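Local structure of EmGH1 (Erythrobacter marinus, 5Z87) at residues T230-F235 and A272-L277; E130-L135 and P144-M149; S586-A591 and I629-G634; M149-R154 and K624-I629. The protein probably hydrolyses beta-glucosidic bonds, releasing glucose from the non-reducing ends of beta-glucosides. All coordinates share one frame; numbering follows the deposited sequence.

Interaction 1. Residues T230-F235 and A272-L277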
loop_
_atom_site.group_PDB
_atom_site.type_symbol
_atom_site.label_atom_id
_atom_site.label_comp_id
_atom_site.label_asym_id
_atom_site.label_seq_id
_atom_site.Cartn_x
_atom_site.Cartn_y
_atom_site.Cartn_z
ATOM N N THR A 230 -15.597 26.514 9.231
ATOM C CA THR A 230 -14.658 25.507 8.741
ATOM C C THR A 230 -15.390 24.488 7.877
ATOM O O THR A 230 -16.547 24.148 8.142
ATOM C CB THR A 230 -13.982 24.766 9.902
ATOM O OG1 THR A 230 -14.984 24.235 10.780
ATOM C CG2 THR A 230 -13.088 25.691 10.691
ATOM N N SER A 231 -14.705 23.994 6.844
ATOM C CA SER A 231 -15.144 22.825 6.082
ATOM C C SER A 231 -14.039 21.770 6.175
ATOM O O SER A 231 -13.105 21.755 5.371
ATOM C CB SER A 231 -15.454 23.179 4.624
ATOM O OG SER A 231 -16.073 24.448 4.533
ATOM N N VAL A 232 -14.143 20.873 7.153
ATOM C CA VAL A 232 -13.079 19.898 7.361
ATOM C C VAL A 232 -13.030 18.938 6.178
ATOM O O VAL A 232 -14.069 18.505 5.656
ATOM C CB VAL A 232 -13.281 19.168 8.698
ATOM C CG1 VAL A 232 -13.074 20.145 9.847
ATOM C CG2 VAL A 232 -14.689 18.581 8.767
ATOM N N LYS A 233 -11.816 18.628 5.721
ATOM C CA LYS A 233 -11.616 17.880 4.490
ATOM C C LYS A 233 -10.430 16.941 4.690
ATOM O O LYS A 233 -9.641 17.126 5.621
ATOM C CB LYS A 233 -11.396 18.841 3.317
ATOM C CG LYS A 233 -10.153 19.701 3.470
ATOM C CD LYS A 233 -9.971 20.642 2.303
ATOM C CE LYS A 233 -8.545 21.211 2.290
ATOM N NZ LYS A 233 -8.390 22.406 1.376
ATOM N N HIS A 234 -10.302 15.908 3.841
ATOM C CA HIS A 234 -11.248 15.507 2.805
ATOM C C HIS A 234 -11.897 14.167 3.152
ATOM O O HIS A 234 -11.205 13.160 3.232
ATOM C CB HIS A 234 -10.548 15.402 1.452
ATOM C CG HIS A 234 -9.677 16.573 1.119
ATOM N ND1 HIS A 234 -8.467 16.804 1.741
ATOM C CD2 HIS A 234 -9.825 17.560 0.201
ATOM C CE1 HIS A 234 -7.912 17.888 1.226
ATOM N NE2 HIS A 234 -8.712 18.361 0.285
ATOM N N PHE A 235 -13.226 14.175 3.320
ATOM C CA PHE A 235 -14.004 13.063 3.875
ATOM C C PHE A 235 -14.156 11.943 2.848
ATOM O O PHE A 235 -14.835 12.135 1.835
ATOM C CB PHE A 235 -15.380 13.594 4.269
ATOM C CG PHE A 235 -16.094 12.787 5.302
ATOM C CD1 PHE A 235 -15.529 12.567 6.545
ATOM C CD2 PHE A 235 -17.369 12.296 5.045
ATOM C CE1 PHE A 235 -16.210 11.844 7.519
ATOM C CE2 PHE A 235 -18.061 11.568 6.004
ATOM C CZ PHE A 235 -17.488 11.345 7.248
ATOM N N ALA A 272 -16.149 19.938 18.348
ATOM C CA ALA A 272 -15.818 21.330 18.073
ATOM C C ALA A 272 -16.888 22.047 17.262
ATOM O O ALA A 272 -16.864 23.280 17.197
ATOM C CB ALA A 272 -14.474 21.429 17.338
ATOM N N GLY A 273 -17.805 21.313 16.631
ATOM C CA GLY A 273 -18.941 21.936 15.979
ATOM C C GLY A 273 -18.659 22.536 14.623
ATOM O O GLY A 273 -19.278 23.547 14.264
ATOM N N SER A 274 -17.724 21.957 13.866
ATOM C CA SER A 274 -17.500 22.374 12.488
ATOM C C SER A 274 -18.831 22.474 11.748
ATOM O O SER A 274 -19.664 21.574 11.825
ATOM C CB SER A 274 -16.559 21.378 11.786
ATOM O OG SER A 274 -16.339 21.711 10.417
ATOM N N ILE A 275 -19.030 23.585 11.045
ATOM C CA ILE A 275 -20.281 23.830 10.341
ATOM C C ILE A 275 -20.276 23.143 8.980
ATOM O O ILE A 275 -21.322 22.693 8.496
ATOM C CB ILE A 275 -20.502 25.356 10.214
ATOM C CG1 ILE A 275 -20.793 25.990 11.570
ATOM C CG2 ILE A 275 -21.631 25.702 9.247
ATOM C CD1 ILE A 275 -20.803 27.520 11.517
ATOM N N GLY A 276 -19.114 23.068 8.328
ATOM C CA GLY A 276 -19.000 22.481 7.015
ATOM C C GLY A 276 -18.077 21.269 6.998
ATOM O O GLY A 276 -17.337 20.989 7.954
ATOM N N LEU A 277 -18.127 20.553 5.877
ATOM C CA LEU A 277 -17.312 19.369 5.634
ATOM C C LEU A 277 -17.194 19.207 4.131
ATOM O O LEU A 277 -18.185 19.401 3.415
ATOM C CB LEU A 277 -17.936 18.119 6.264
ATOM C CG LEU A 277 -17.300 16.762 5.922
ATOM C CD1 LEU A 277 -17.314 15.887 7.159
ATOM C CD2 LEU A 277 -18.040 16.069 4.786
#
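Ser231 and Val232 pair with Gly276 and Leu277 as neighbouring parallel strands of the N-terminal TIM-barrel-type domain. Two backbone bonds set the register: Gly276 N donates to Thr230 O at 2.8 Å with a C=O...N angle of 169°, and Val232 N reaches Gly276 O at 3.3 Å from above the carbonyl plane. That same oxygen also accepts, in its plane, the hydroxyl of Ser274, so two donors grip it from different directions. Ser274 OG lies 2.9 Å from Thr230 OG1, which brings the two buried hydroxyls together beside the strand start.

The hydrophobic half is carried by Leu277, whose CG stands anti to the backbone N (chi1 171°) and is thereby sent along the Val232 side of the sheet. Its CB rests near Val232 O and CG2; its CG, one bond further, sits 3.7 Å from Val232 O. Beyond it both methyls reach Phe235: CD2 abuts Phe235 CB at 3.7 Å, whereas CD1 lies over one face of the ring. Cutting Leu277 back to an alanine would remove both branches and would probably leave that face of Phe235 without its methyl cover, with a gap beside Val232. Phe265 and Ile269 of helix 263-270 and Leu300 of helix 293-303 complete the surroundings of Leu277.

A cis peptide joins Lys233 to His234, and both side chains turn from the strand partner to the pocket that holds dithiothreitol. The CH-pi contact is geometrically clear: Leu277 CD1 is 4.0 Å from the Phe235 ring centroid, 18° off its normal.

Interaction 2. Residues E130-L135 and P144-M149; sequences ECLHGL and PQAMAM
Gln145, at the N-cap position of helix 146-150, meets Leu132 and His133 of the loop that follows barrel strand 126-129. With its chain bent at chi2 (56°), Gln145 folds back so that OE1 accepts from Ala146 N at 2.8 Å, in the carbonyl plane and on a lone pair. The same oxygen faces the loop: His133 CD2 lies 3.1 Å from OE1 and Leu132 CD2 3.3 Å from it. Ring and amide planes stand 81° apart, so these groups cross rather than stack.

Beside this, His133 CB packs against Pro144 O at 3.2 Å, and Met149 CE closes in on His133 CB from the helix. Leu132 CD1 approaches Ala146 CB more loosely, at 4.3 Å. Outside partners hold the remaining polar ends: His133 NE2 and Gln145 NE2 both donate to Gly451 O, and Gln145 NE2 also to Glu194. A leucine in place of Gln145 would probably leave Ala146 N without its side-chain acceptor and Glu194 without this donor.

Glu130, starting the same loop, lines the dithiothreitol pocket. Gln145 OE1 bonds the next amide, none deeper in the helix. The motif is the loop at a barrel strand's C-terminal end, where TIM-barrel enzymes generally carry their active site.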
loop_
_atom_site.group_PDB
_atom_site.type_symbol
_atom_site.label_atom_id
_atom_site.label_comp_id
_atom_site.label_asym_id
_atom_site.label_seq_id
_atom_site.Cartn_x
_atom_site.Cartn_y
_atom_site.Cartn_z
ATOM N N GLU A 130 -9.267 29.858 1.274
ATOM C CA GLU A 130 -8.406 28.820 1.832
ATOM C C GLU A 130 -7.655 29.392 3.023
ATOM O O GLU A 130 -7.132 30.505 2.947
ATOM C CB GLU A 130 -7.406 28.292 0.800
ATOM C CG GLU A 130 -8.029 27.792 -0.472
ATOM C CD GLU A 130 -8.651 26.410 -0.331
ATOM O OE1 GLU A 130 -9.224 25.923 -1.332
ATOM O OE2 GLU A 130 -8.564 25.813 0.767
ATOM N N CYS A 131 -7.604 28.630 4.113
ATOM C CA CYS A 131 -6.983 29.040 5.369
ATOM C C CYS A 131 -6.107 27.929 5.935
ATOM O O CYS A 131 -6.150 27.640 7.127
ATOM C CB CYS A 131 -8.041 29.421 6.397
ATOM S SG CYS A 131 -8.967 30.925 5.972
ATOM N N LEU A 132 -5.289 27.297 5.090
ATOM C CA LEU A 132 -4.518 26.128 5.522
ATOM C C LEU A 132 -3.545 26.480 6.642
ATOM O O LEU A 132 -3.468 25.783 7.658
ATOM C CB LEU A 132 -3.757 25.534 4.333
ATOM C CG LEU A 132 -2.920 24.274 4.581
ATOM C CD1 LEU A 132 -3.763 23.112 5.071
ATOM C CD2 LEU A 132 -2.194 23.894 3.312
ATOM N N HIS A 133 -2.788 27.559 6.468
ATOM C CA HIS A 133 -1.779 27.993 7.429
ATOM C C HIS A 133 -1.775 29.515 7.455
ATOM O O HIS A 133 -0.734 30.169 7.352
ATOM C CB HIS A 133 -0.407 27.420 7.068
ATOM C CG HIS A 133 0.079 27.845 5.720
ATOM N ND1 HIS A 133 0.851 28.973 5.530
ATOM C CD2 HIS A 133 -0.139 27.327 4.490
ATOM C CE1 HIS A 133 1.106 29.116 4.241
ATOM N NE2 HIS A 133 0.511 28.135 3.587
ATOM N N GLY A 134 -2.966 30.082 7.600
ATOM C CA GLY A 134 -3.234 31.478 7.331
ATOM C C GLY A 134 -4.104 31.644 6.095
ATOM O O GLY A 134 -4.302 30.726 5.299
ATOM N N LEU A 135 -4.623 32.849 5.941
ATOM C CA LEU A 135 -5.501 33.133 4.816
ATOM C C LEU A 135 -4.715 33.189 3.509
ATOM O O LEU A 135 -3.741 33.932 3.390
ATOM C CB LEU A 135 -6.221 34.454 5.053
ATOM C CG LEU A 135 -6.935 35.058 3.860
ATOM C CD1 LEU A 135 -8.156 34.231 3.474
ATOM C CD2 LEU A 135 -7.309 36.473 4.256
ATOM N N PRO A 144 3.536 29.022 9.793
ATOM C CA PRO A 144 4.205 27.807 9.310
ATOM C C PRO A 144 3.172 26.846 8.731
ATOM O O PRO A 144 2.013 26.823 9.147
ATOM C CB PRO A 144 4.872 27.233 10.566
ATOM C CG PRO A 144 5.010 28.392 11.499
ATOM C CD PRO A 144 3.813 29.257 11.223
ATOM N N GLN A 145 3.600 26.069 7.746
ATOM C CA GLN A 145 2.730 25.088 7.116
ATOM C C GLN A 145 2.154 24.129 8.164
ATOM O O GLN A 145 2.651 24.019 9.288
ATOM C CB GLN A 145 3.503 24.341 6.028
ATOM C CG GLN A 145 2.695 23.350 5.193
ATOM C CD GLN A 145 1.482 23.984 4.520
ATOM O OE1 GLN A 145 0.506 24.363 5.178
ATOM N NE2 GLN A 145 1.529 24.072 3.200
ATOM N N ALA A 146 1.071 23.443 7.791
ATOM C CA ALA A 146 0.335 22.635 8.764
ATOM C C ALA A 146 1.218 21.541 9.389
ATOM O O ALA A 146 1.230 21.357 10.614
ATOM C CB ALA A 146 -0.913 22.046 8.095
ATOM N N MET A 147 1.986 20.818 8.571
ATOM C CA MET A 147 2.856 19.779 9.134
ATOM C C MET A 147 3.941 20.376 10.026
ATOM O O MET A 147 4.280 19.798 11.065
ATOM C CB MET A 147 3.498 18.943 8.027
ATOM C CG MET A 147 4.275 17.734 8.578
ATOM S SD MET A 147 4.424 16.448 7.335
ATOM C CE MET A 147 2.887 15.546 7.537
ATOM N N ALA A 148 4.496 21.529 9.644
ATOM C CA ALA A 148 5.435 22.222 10.526
ATOM C C ALA A 148 4.798 22.513 11.876
ATOM O O ALA A 148 5.364 22.198 12.932
ATOM C CB ALA A 148 5.915 23.521 9.874
ATOM N N MET A 149 3.603 23.093 11.862
ATOM C CA MET A 149 2.955 23.449 13.120
ATOM C C MET A 149 2.630 22.217 13.946
ATOM O O MET A 149 2.581 22.293 15.184
ATOM C CB MET A 149 1.691 24.258 12.851
ATOM C CG MET A 149 1.954 25.657 12.286
ATOM S SD MET A 149 0.481 26.686 12.457
ATOM C CE MET A 149 -0.480 26.182 11.045
#

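Interaction 3. Residues S586-A591 and I629-G634; sequences SPLVLA and IVRNVG
Ser586 and Val630 form the tight part of this contact between the start of helix 588-593 and the long loop after helix 607-615. Ser586 OG donates to Val630 O; the modelled separation of 2.5 Å is very short, so its exact length is doubtful. With OG anti to the carbonyl carbon (chi1 -67°), the hydroxyl points across to the loop, where Ile629 CG2 also presses on it at 3.5 Å. The neighbouring Arg631 O is approached by carbon, Leu588 CG at 3.4 Å with Ser586 CB also near, and accepts a water's proton as well.

Towards the partly exposed side the fit relaxes. Leu588 and Arg631 cross at about a right angle, and their aliphatic parts come no nearer than 4.0 Å, between Leu588 CD2 and Arg631 CG. Elsewhere in the contact, beside the backbone carbonyls, the water bridges the two segments, donating to Ser586 O at 2.9 Å and to Arg631 O at 2.7 Å. From CG to NE the Arg631 chain runs extended, and NE is bonded to Thr657 O. Next along, Asn632 OD1 accepts from Gly634 N at 2.7 Å, closing an Asx turn, while Asn632 ND2 reaches Asp553 of the second subunit.

Pro587, the centre of an inverse gamma turn, is the N-cap of the helix. From there Leu590 packs onto strands 574-580 and 527-533 and onto Ala565 of helix 561-569, whereas Ile629 is tied by backbone bonding to Tyr660; the contact thus joins a helix on the C-terminal domain's sheet to the loop running beside it.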
loop_
_atom_site.group_PDB
_atom_site.type_symbol
_atom_site.label_atom_id
_atom_site.label_comp_id
_atom_site.label_asym_id
_atom_site.label_seq_id
_atom_site.Cartn_x
_atom_site.Cartn_y
_atom_site.Cartn_z
ATOM N N SER A 586 13.364 11.658 3.672
ATOM C CA SER A 586 14.216 10.620 4.253
ATOM C C SER A 586 15.646 10.851 3.780
ATOM O O SER A 586 16.136 10.155 2.876
ATOM C CB SER A 586 13.735 9.223 3.872
ATOM O OG SER A 586 12.486 8.974 4.474
ATOM N N PRO A 587 16.340 11.814 4.373
ATOM C CA PRO A 587 17.656 12.269 3.894
ATOM C C PRO A 587 18.775 11.420 4.506
ATOM O O PRO A 587 19.486 11.813 5.436
ATOM C CB PRO A 587 17.687 13.725 4.365
ATOM C CG PRO A 587 16.920 13.660 5.708
ATOM C CD PRO A 587 15.965 12.480 5.634
ATOM N N LEU A 588 18.921 10.210 3.955
ATOM C CA LEU A 588 19.833 9.214 4.506
ATOM C C LEU A 588 21.274 9.691 4.444
ATOM O O LEU A 588 22.006 9.635 5.442
ATOM C CB LEU A 588 19.708 7.906 3.729
ATOM C CG LEU A 588 18.770 6.801 4.169
ATOM C CD1 LEU A 588 19.088 5.567 3.332
ATOM C CD2 LEU A 588 18.948 6.525 5.651
ATOM N N VAL A 589 21.703 10.132 3.261
ATOM C CA VAL A 589 23.070 10.609 3.084
ATOM C C VAL A 589 23.373 11.718 4.080
ATOM O O VAL A 589 24.365 11.658 4.819
ATOM C CB VAL A 589 23.285 11.054 1.627
ATOM C CG1 VAL A 589 24.616 11.770 1.466
ATOM C CG2 VAL A 589 23.214 9.827 0.714
ATOM N N LEU A 590 22.482 12.710 4.164
ATOM C CA LEU A 590 22.669 13.794 5.122
ATOM C C LEU A 590 22.660 13.282 6.558
ATOM O O LEU A 590 23.452 13.734 7.394
ATOM C CB LEU A 590 21.590 14.850 4.917
ATOM C CG LEU A 590 21.811 16.201 5.591
ATOM C CD1 LEU A 590 22.986 16.931 4.929
ATOM C CD2 LEU A 590 20.516 17.039 5.534
ATOM N N ALA A 591 21.768 12.343 6.873
ATOM C CA ALA A 591 21.724 11.843 8.244
ATOM C C ALA A 591 22.999 11.083 8.598
ATOM O O ALA A 591 23.463 11.145 9.742
ATOM C CB ALA A 591 20.481 10.965 8.455
ATOM N N ILE A 629 9.792 8.825 10.047
ATOM C CA ILE A 629 10.621 8.984 8.854
ATOM C C ILE A 629 11.258 7.634 8.539
ATOM O O ILE A 629 12.144 7.174 9.268
ATOM C CB ILE A 629 11.689 10.071 9.030
ATOM C CG1 ILE A 629 11.043 11.429 9.372
ATOM C CG2 ILE A 629 12.526 10.151 7.762
ATOM C CD1 ILE A 629 10.114 11.954 8.274
ATOM N N VAL A 630 10.806 6.982 7.461
ATOM C CA VAL A 630 11.390 5.700 7.076
ATOM C C VAL A 630 12.727 5.949 6.393
ATOM O O VAL A 630 13.008 7.045 5.907
ATOM C CB VAL A 630 10.447 4.889 6.169
ATOM C CG1 VAL A 630 9.118 4.601 6.888
ATOM C CG2 VAL A 630 10.201 5.634 4.862
ATOM N N ARG A 631 13.565 4.911 6.357
ATOM C CA ARG A 631 14.878 5.061 5.732
ATOM C C ARG A 631 14.766 5.239 4.223
ATOM O O ARG A 631 15.529 6.000 3.619
ATOM C CB ARG A 631 15.758 3.856 6.072
ATOM C CG ARG A 631 16.393 4.006 7.415
ATOM C CD ARG A 631 17.033 2.745 7.958
ATOM N NE ARG A 631 17.174 2.941 9.396
ATOM C CZ ARG A 631 18.162 3.624 9.958
ATOM N NH1 ARG A 631 19.125 4.128 9.199
ATOM N NH2 ARG A 631 18.184 3.800 11.275
ATOM N N ASN A 632 13.838 4.538 3.590
ATOM C CA ASN A 632 13.703 4.671 2.156
ATOM C C ASN A 632 12.285 4.309 1.771
ATOM O O ASN A 632 11.571 3.632 2.510
ATOM C CB ASN A 632 14.711 3.801 1.395
ATOM C CG ASN A 632 14.436 2.311 1.549
ATOM O OD1 ASN A 632 13.548 1.757 0.900
ATOM N ND2 ASN A 632 15.215 1.653 2.396
ATOM N N VAL A 633 11.905 4.763 0.576
ATOM C CA VAL A 633 10.551 4.638 0.084
ATOM C C VAL A 633 10.140 3.179 -0.122
ATOM O O VAL A 633 8.949 2.883 -0.216
ATOM C CB VAL A 633 10.426 5.462 -1.209
ATOM C CG1 VAL A 633 11.190 4.780 -2.369
ATOM C CG2 VAL A 633 8.983 5.670 -1.568
ATOM N N GLY A 634 11.096 2.251 -0.178
ATOM C CA GLY A 634 10.757 0.845 -0.332
ATOM C C GLY A 634 10.281 0.164 0.935
ATOM O O GLY A 634 9.803 -0.972 0.877
HETATM O O HOH W 1 15.656 7.636 1.465
#

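Interaction 4. Residues M149-R154 and K624-I629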
loop_
_atom_site.group_PDB
_atom_site.type_symbol
_atom_site.label_atom_id
_atom_site.label_comp_id
_atom_site.label_asym_id
_atom_site.label_seq_id
_atom_site.Cartn_x
_atom_site.Cartn_y
_atom_site.Cartn_z
ATOM N N MET A 149 3.603 23.093 11.862
ATOM C CA MET A 149 2.955 23.449 13.120
ATOM C C MET A 149 2.630 22.217 13.946
ATOM O O MET A 149 2.581 22.293 15.184
ATOM C CB MET A 149 1.691 24.258 12.851
ATOM C CG MET A 149 1.954 25.657 12.286
ATOM S SD MET A 149 0.481 26.686 12.457
ATOM C CE MET A 149 -0.480 26.182 11.045
ATOM N N ALA A 150 2.395 21.075 13.287
ATOM C CA ALA A 150 2.162 19.838 14.031
ATOM C C ALA A 150 3.383 19.435 14.848
ATOM O O ALA A 150 3.244 18.722 15.854
ATOM C CB ALA A 150 1.773 18.701 13.076
ATOM N N CYS A 151 4.588 19.852 14.422
ATOM C CA CYS A 151 5.791 19.489 15.166
ATOM C C CYS A 151 5.863 20.197 16.495
ATOM O O CYS A 151 6.618 19.765 17.369
ATOM C CB CYS A 151 7.068 19.821 14.395
ATOM S SG CYS A 151 7.228 19.132 12.771
ATOM N N ALA A 152 5.096 21.274 16.662
ATOM C CA ALA A 152 5.196 22.082 17.869
ATOM C C ALA A 152 4.557 21.402 19.069
ATOM O O ALA A 152 4.950 21.676 20.212
ATOM C CB ALA A 152 4.552 23.448 17.634
ATOM N N PHE A 153 3.577 20.525 18.841
ATOM C CA PHE A 153 2.800 19.924 19.937
ATOM C C PHE A 153 2.303 20.999 20.908
ATOM O O PHE A 153 2.353 20.843 22.131
ATOM C CB PHE A 153 3.606 18.830 20.651
ATOM C CG PHE A 153 3.731 17.567 19.833
ATOM C CD1 PHE A 153 4.603 17.515 18.749
ATOM C CD2 PHE A 153 2.938 16.456 20.110
ATOM C CE1 PHE A 153 4.712 16.364 17.952
ATOM C CE2 PHE A 153 3.029 15.295 19.329
ATOM C CZ PHE A 153 3.922 15.250 18.241
ATOM N N ARG A 154 1.808 22.106 20.342
ATOM C CA ARG A 154 1.264 23.235 21.100
ATOM C C ARG A 154 -0.123 23.558 20.557
ATOM O O ARG A 154 -0.303 24.541 19.825
ATOM C CB ARG A 154 2.172 24.466 21.002
ATOM C CG ARG A 154 3.488 24.369 21.761
ATOM C CD ARG A 154 3.244 24.322 23.253
ATOM N NE ARG A 154 2.572 25.530 23.728
ATOM C CZ ARG A 154 3.189 26.677 23.996
ATOM N NH1 ARG A 154 4.506 26.789 23.845
ATOM N NH2 ARG A 154 2.484 27.715 24.422
ATOM N N LYS A 624 8.903 18.212 17.730
ATOM C CA LYS A 624 8.915 16.754 17.666
ATOM C C LYS A 624 8.303 16.316 16.345
ATOM O O LYS A 624 7.398 16.970 15.824
ATOM C CB LYS A 624 8.131 16.127 18.826
ATOM C CG LYS A 624 8.618 16.522 20.217
ATOM C CD LYS A 624 9.900 15.776 20.559
ATOM C CE LYS A 624 10.121 15.710 22.049
ATOM N NZ LYS A 624 11.349 14.940 22.388
ATOM N N LEU A 625 8.796 15.206 15.799
ATOM C CA LEU A 625 8.274 14.723 14.517
ATOM C C LEU A 625 6.835 14.234 14.676
ATOM O O LEU A 625 6.540 13.473 15.613
ATOM C CB LEU A 625 9.157 13.610 13.969
ATOM C CG LEU A 625 10.440 14.135 13.325
ATOM C CD1 LEU A 625 11.348 12.980 12.940
ATOM C CD2 LEU A 625 10.121 15.018 12.112
ATOM N N PRO A 626 5.905 14.679 13.830
ATOM C CA PRO A 626 4.529 14.151 13.876
ATOM C C PRO A 626 4.289 13.009 12.895
ATOM O O PRO A 626 3.136 12.575 12.752
ATOM C CB PRO A 626 3.707 15.380 13.482
ATOM C CG PRO A 626 4.598 16.056 12.426
ATOM C CD PRO A 626 6.027 15.811 12.887
ATOM N N VAL A 627 5.340 12.557 12.214
ATOM C CA VAL A 627 5.320 11.390 11.347
ATOM C C VAL A 627 6.529 10.537 11.699
ATOM O O VAL A 627 7.474 10.994 12.347
ATOM C CB VAL A 627 5.374 11.771 9.854
ATOM C CG1 VAL A 627 4.081 12.399 9.399
ATOM C CG2 VAL A 627 6.571 12.713 9.608
ATOM N N THR A 628 6.507 9.293 11.231
ATOM C CA THR A 628 7.695 8.455 11.226
ATOM C C THR A 628 8.468 8.749 9.950
ATOM O O THR A 628 7.870 8.925 8.888
ATOM C CB THR A 628 7.322 6.970 11.296
ATOM O OG1 THR A 628 6.749 6.689 12.571
ATOM C CG2 THR A 628 8.555 6.073 11.107
ATOM N N ILE A 629 9.792 8.825 10.047
ATOM C CA ILE A 629 10.621 8.984 8.854
ATOM C C ILE A 629 11.258 7.634 8.539
ATOM O O ILE A 629 12.144 7.174 9.268
ATOM C CB ILE A 629 11.689 10.071 9.030
ATOM C CG1 ILE A 629 11.043 11.429 9.372
ATOM C CG2 ILE A 629 12.526 10.151 7.762
ATOM C CD1 ILE A 629 10.114 11.954 8.274
#
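Ala150 opens the contact, its CB lying 3.9 Å from Pro626 CB, methyl against ring, where the N-terminal barrel domain meets the loop 624-629 of the C-terminal domain. Cys151 follows and supplies the backbone bond. Its carbonyl accepts from Lys624 N at 2.8 Å, in plane and on a lone pair, with an N-H...O angle of 170°. In return Cys151 CA approaches Lys624 O at 3.1 Å as a CA-H...O contact. The thiol, set beside the backbone N (chi1 -56°), rests on the proline: SG lies 3.5 Å from Pro626 CD.

Phe153 comes next, its positive phi marking where the chain leaves the helical conformation. Its ring presents an edge, CE1 being 3.5 Å from Lys624 O, which lies in the ring plane; Lys624 CB touches the same carbon. Outside, the ring also meets Phe728, edge-to-face, and Val706, in the region of the fibronectin-like domain.

The Lys624 chain bends at chi2, and its NZ makes a salt bridge with Asp705 and bonds Gly665 O and Pro772 O. These two segments are joined by one straight backbone bond, apolar packing and weak C-H contacts to Lys624 O, while the lysine charge is met largely from the fibronectin-like region.

Along the chain, interaction 2 comes first, followed at once by the opening segment of interaction 4, then both segments of interaction 1 and finally the C-terminal segments. Interactions 2 and 4 share Met149 and helix 146-150, with centres about 14 Å apart; Met147 also packs on Val627 between them. Interactions 1 and 2 lie in the barrel domain, with centres about 16 Å apart, and meet through a long, weak ion pair of Lys233 with Glu130 at the ligand pocket. Interaction 3 shares Ile629 with interaction 4, and its centre is about 34 Å from that of interaction 1. Interaction 4 thus ties the helix that follows the pocket loop to the C-terminal domain.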